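PDB 4G08: SPI-1 type 3 secretion system secretin from Salmonella enterica subsp. enterica serovar Typhimurium, which forms a ring-shaped multimer with an apparent central pore in the outer membrane, part of the injectisome that delivers bacterial effector proteins into host cells. Local coordinates for residues V38-S41 and K42-R46; V135-D138 and M139-A143. All coordinates share one frame; numbering follows the deposited sequence.

Contact 1. Residues V38-S41 and K42-R46; sequences VIVS and KMAAR
Ser41 caps the short helical turn 42-45 with its side chain while its carbonyl closes the same turn. At the root of the side chain, the backbone (psi 168°) leaves CB 3.0 Å from N of Lys42, the next residue. OG then takes the position between the backbone N and the carbonyl carbon (chi1 79°), which swings it forward over the start of the turn. There it accepts from the backbone of Ala44, N to OG 3.1 Å, with an N-H...O angle of 161°. It also brushes the methyl of that residue, OG to Ala44 CB 3.5 Å. A second bond, from Ala45 N to Ser41 O at 2.9 Å, fastens the carbonyl of the capping residue, so one residue serves two successive amides. Glu87 OE2 is a further hydrogen-bond partner of Ser41 OG and holds the hydroxyl from outside the turn. On the apolar side, Val40 lays CG1 against Ala44 CB at 3.6 Å and reaches Ala45 CB at 4.0 Å; Phe27 of helix 23-30 packs on the same valine. Strand 38-40, an outer strand beside 80-84, thus leads through Ser41 into a helical turn of the secretin N0 domain, a serine N-cap with its side-chain-to-N3 capping bond.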
loop_
_atom_site.group_PDB
_atom_site.type_symbol
_atom_site.label_atom_id
_atom_site.label_comp_id
_atom_site.label_asym_id
_atom_site.label_seq_id
_atom_site.Cartn_x
_atom_site.Cartn_y
_atom_site.Cartn_z
ATOM N N VAL A 38 5.674 9.332 8.095
ATOM C CA VAL A 38 4.620 9.219 7.116
ATOM C C VAL A 38 5.005 10.040 5.904
ATOM O O VAL A 38 5.555 11.135 6.034
ATOM C CB VAL A 38 3.281 9.733 7.665
ATOM C CG1 VAL A 38 2.184 9.552 6.638
ATOM C CG2 VAL A 38 2.922 9.005 8.945
ATOM N N ILE A 39 4.964 9.388 4.754
ATOM C CA ILE A 39 5.337 10.008 3.507
ATOM C C ILE A 39 4.094 10.202 2.668
ATOM O O ILE A 39 3.438 9.237 2.282
ATOM C CB ILE A 39 6.318 9.116 2.755
ATOM C CG1 ILE A 39 7.518 8.834 3.642
ATOM C CG2 ILE A 39 6.752 9.761 1.456
ATOM C CD1 ILE A 39 8.094 7.468 3.397
ATOM N N VAL A 40 3.746 11.461 2.444
ATOM C CA VAL A 40 2.528 11.807 1.734
ATOM C C VAL A 40 2.842 12.303 0.328
ATOM O O VAL A 40 3.725 13.141 0.134
ATOM C CB VAL A 40 1.732 12.882 2.485
ATOM C CG1 VAL A 40 0.471 13.216 1.722
ATOM C CG2 VAL A 40 1.372 12.401 3.882
ATOM N N SER A 41 2.207 11.686 -0.656
ATOM C CA SER A 41 2.502 11.978 -2.047
ATOM C C SER A 41 2.055 13.381 -2.407
ATOM O O SER A 41 1.209 13.967 -1.744
ATOM C CB SER A 41 1.796 10.979 -2.952
ATOM O OG SER A 41 0.433 11.323 -3.102
ATOM N N LYS A 42 2.490 13.843 -3.568
ATOM C CA LYS A 42 2.125 15.167 -4.017
ATOM C C LYS A 42 0.611 15.287 -4.144
ATOM O O LYS A 42 0.006 16.214 -3.605
ATOM C CB LYS A 42 2.775 15.447 -5.364
ATOM C CG LYS A 42 2.109 16.577 -6.121
ATOM C CD LYS A 42 2.628 16.681 -7.540
ATOM C CE LYS A 42 1.738 15.908 -8.488
ATOM N NZ LYS A 42 2.465 15.599 -9.744
ATOM N N MET A 43 -0.011 14.320 -4.812
ATOM C CA MET A 43 -1.452 14.389 -5.038
ATOM C C MET A 43 -2.252 14.260 -3.752
ATOM O O MET A 43 -3.360 14.786 -3.662
ATOM C CB MET A 43 -1.918 13.328 -6.032
ATOM C CG MET A 43 -1.456 13.583 -7.449
ATOM S SD MET A 43 -2.175 15.094 -8.115
ATOM C CE MET A 43 -3.896 14.630 -8.234
ATOM N N ALA A 44 -1.777 13.473 -2.797
ATOM C CA ALA A 44 -2.516 13.367 -1.545
ATOM C C ALA A 44 -2.434 14.684 -0.798
ATOM O O ALA A 44 -3.398 15.121 -0.170
ATOM C CB ALA A 44 -1.970 12.252 -0.687
ATOM N N ALA A 45 -1.253 15.286 -0.839
ATOM C CA ALA A 45 -0.963 16.469 -0.048
ATOM C C ALA A 45 -1.781 17.681 -0.475
ATOM O O ALA A 45 -1.926 18.626 0.296
ATOM C CB ALA A 45 0.518 16.788 -0.103
ATOM N N ARG A 46 -2.318 17.674 -1.688
ATOM C CA ARG A 46 -3.094 18.828 -2.128
ATOM C C ARG A 46 -4.554 18.759 -1.687
ATOM O O ARG A 46 -5.273 19.754 -1.775
ATOM C CB ARG A 46 -3.007 19.024 -3.631
ATOM C CG ARG A 46 -3.680 17.947 -4.438
ATOM C CD ARG A 46 -3.231 18.065 -5.878
ATOM N NE ARG A 46 -3.880 19.177 -6.559
ATOM C CZ ARG A 46 -5.008 19.071 -7.249
ATOM N NH1 ARG A 46 -5.637 17.908 -7.331
ATOM N NH2 ARG A 46 -5.526 20.141 -7.834
#

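Contact 2. Residues V135-D138 and M139-A143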
loop_
_atom_site.group_PDB
_atom_site.type_symbol
_atom_site.label_atom_id
_atom_site.label_comp_id
_atom_site.label_asym_id
_atom_site.label_seq_id
_atom_site.Cartn_x
_atom_site.Cartn_y
_atom_site.Cartn_z
ATOM N N VAL A 135 4.780 2.025 -4.103
ATOM C CA VAL A 135 5.824 1.376 -3.339
ATOM C C VAL A 135 5.527 -0.114 -3.120
ATOM O O VAL A 135 6.439 -0.944 -3.117
ATOM C CB VAL A 135 6.008 2.050 -1.986
ATOM C CG1 VAL A 135 4.743 1.897 -1.172
ATOM C CG2 VAL A 135 7.194 1.442 -1.271
ATOM N N TYR A 136 4.252 -0.457 -2.984
ATOM C CA TYR A 136 3.840 -1.855 -2.820
ATOM C C TYR A 136 4.002 -2.653 -4.110
ATOM O O TYR A 136 4.571 -3.748 -4.117
ATOM C CB TYR A 136 2.388 -1.910 -2.354
ATOM C CG TYR A 136 1.842 -3.300 -2.206
ATOM C CD1 TYR A 136 2.292 -4.144 -1.207
ATOM C CD2 TYR A 136 0.785 -3.717 -2.989
ATOM C CE1 TYR A 136 1.779 -5.413 -1.073
ATOM C CE2 TYR A 136 0.243 -4.961 -2.840
ATOM C CZ TYR A 136 0.749 -5.807 -1.891
ATOM O OH TYR A 136 0.127 -7.017 -1.700
ATOM N N VAL A 137 3.463 -2.116 -5.190
ATOM C CA VAL A 137 3.463 -2.809 -6.461
ATOM C C VAL A 137 4.889 -3.037 -6.939
ATOM O O VAL A 137 5.230 -4.118 -7.412
ATOM C CB VAL A 137 2.689 -2.009 -7.516
ATOM C CG1 VAL A 137 2.862 -2.641 -8.884
ATOM C CG2 VAL A 137 1.218 -1.950 -7.144
ATOM N N ASP A 138 5.756 -2.069 -6.679
ATOM C CA ASP A 138 7.157 -2.198 -7.057
ATOM C C ASP A 138 7.794 -3.380 -6.341
ATOM O O ASP A 138 8.546 -4.155 -6.930
ATOM C CB ASP A 138 7.920 -0.926 -6.705
ATOM C CG ASP A 138 7.603 0.221 -7.636
ATOM O OD1 ASP A 138 6.938 -0.007 -8.668
ATOM O OD2 ASP A 138 8.099 1.338 -7.381
ATOM N N MET A 139 7.477 -3.521 -5.064
ATOM C CA MET A 139 7.913 -4.667 -4.299
ATOM C C MET A 139 7.368 -5.955 -4.896
ATOM O O MET A 139 8.093 -6.935 -5.034
ATOM C CB MET A 139 7.449 -4.518 -2.857
ATOM C CG MET A 139 7.979 -5.572 -1.908
ATOM S SD MET A 139 6.897 -7.000 -1.786
ATOM C CE MET A 139 5.391 -6.171 -1.317
ATOM N N VAL A 140 6.095 -5.967 -5.272
ATOM C CA VAL A 140 5.503 -7.215 -5.736
ATOM C C VAL A 140 6.143 -7.649 -7.043
ATOM O O VAL A 140 6.488 -8.813 -7.231
ATOM C CB VAL A 140 3.990 -7.100 -5.932
ATOM C CG1 VAL A 140 3.485 -8.331 -6.651
ATOM C CG2 VAL A 140 3.294 -6.952 -4.592
ATOM N N VAL A 141 6.352 -6.686 -7.923
ATOM C CA VAL A 141 7.004 -6.942 -9.187
ATOM C C VAL A 141 8.432 -7.434 -8.993
ATOM O O VAL A 141 8.846 -8.403 -9.628
ATOM C CB VAL A 141 7.025 -5.663 -10.021
ATOM C CG1 VAL A 141 7.925 -5.832 -11.229
ATOM C CG2 VAL A 141 5.612 -5.310 -10.439
ATOM N N ASN A 142 9.205 -6.760 -8.148
ATOM C CA ASN A 142 10.550 -7.248 -7.883
ATOM C C ASN A 142 10.509 -8.652 -7.316
ATOM O O ASN A 142 11.336 -9.478 -7.689
ATOM C CB ASN A 142 11.342 -6.330 -6.957
ATOM C CG ASN A 142 12.736 -6.861 -6.673
ATOM O OD1 ASN A 142 13.532 -7.075 -7.592
ATOM N ND2 ASN A 142 12.986 -7.215 -5.418
ATOM N N ALA A 143 9.628 -8.902 -6.358
ATOM C CA ALA A 143 9.611 -10.210 -5.730
ATOM C C ALA A 143 9.286 -11.288 -6.753
ATOM O O ALA A 143 9.913 -12.344 -6.771
ATOM C CB ALA A 143 8.617 -10.245 -4.591
#
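Val140 sets its CG2 methyl over one face of the Tyr136 ring, a CH-pi contact with CG2 4.0 Å from the ring centroid and 16° off the ring normal. The methyl lies toward the rim of the ring, with Tyr136 CZ its nearest ring atom at 3.9 Å. Met139 comes to the same ring obliquely: bends at chi2 (-91°) and chi3 carry its CE back to Tyr136 CE1, 3.7 Å away. One residue further on, Val137 and Val141, themselves a turn apart, make a looser apolar contact, CG1 to CG2 4.1 Å.

These meetings depend on the helical backbone. Val140 N donates to Tyr136 O at 2.9 Å, and Val141 N likewise to Val137 O. The bond from Met139 N to Val135 O, by contrast, is weak at 3.4 Å. Farther out, the Tyr136 hydroxyl is hydrogen-bonded to Tyr117 O, which holds the far end of the ring, and Asp138 OD1 forms a salt bridge with Arg89.

Helix 134-150 lies against the sheet of the short secretin domain, Val137 and Val141 touching strand 89-94 while Tyr136 and Val140 reach strand 127-132. Near its start, Val135 and Met139 meet Tyr74 of strand 71-75, linking this helix to the sheet of the N0 domain.

The two contacts belong to successive domains of the periplasmic part of the secretin: contact 1 to the N0 domain, contact 2 to the domain that follows. Their centres lie 20 Å apart and their nearest atoms about 8 Å, without touching. Both are partly buried, but contact 1 joins an edge strand to a brief helical turn, whereas contact 2 lies wholly within one long helix. A polar cap dominates the first, with little apolar packing; aromatic and aliphatic side chains spaced by a helical turn dominate the second, with the charged Asp138 on its exposed side. Tyr83 of strand 80-84 lies between them, touching Ser41 and weakly hydrogen-bonded to Val135 N.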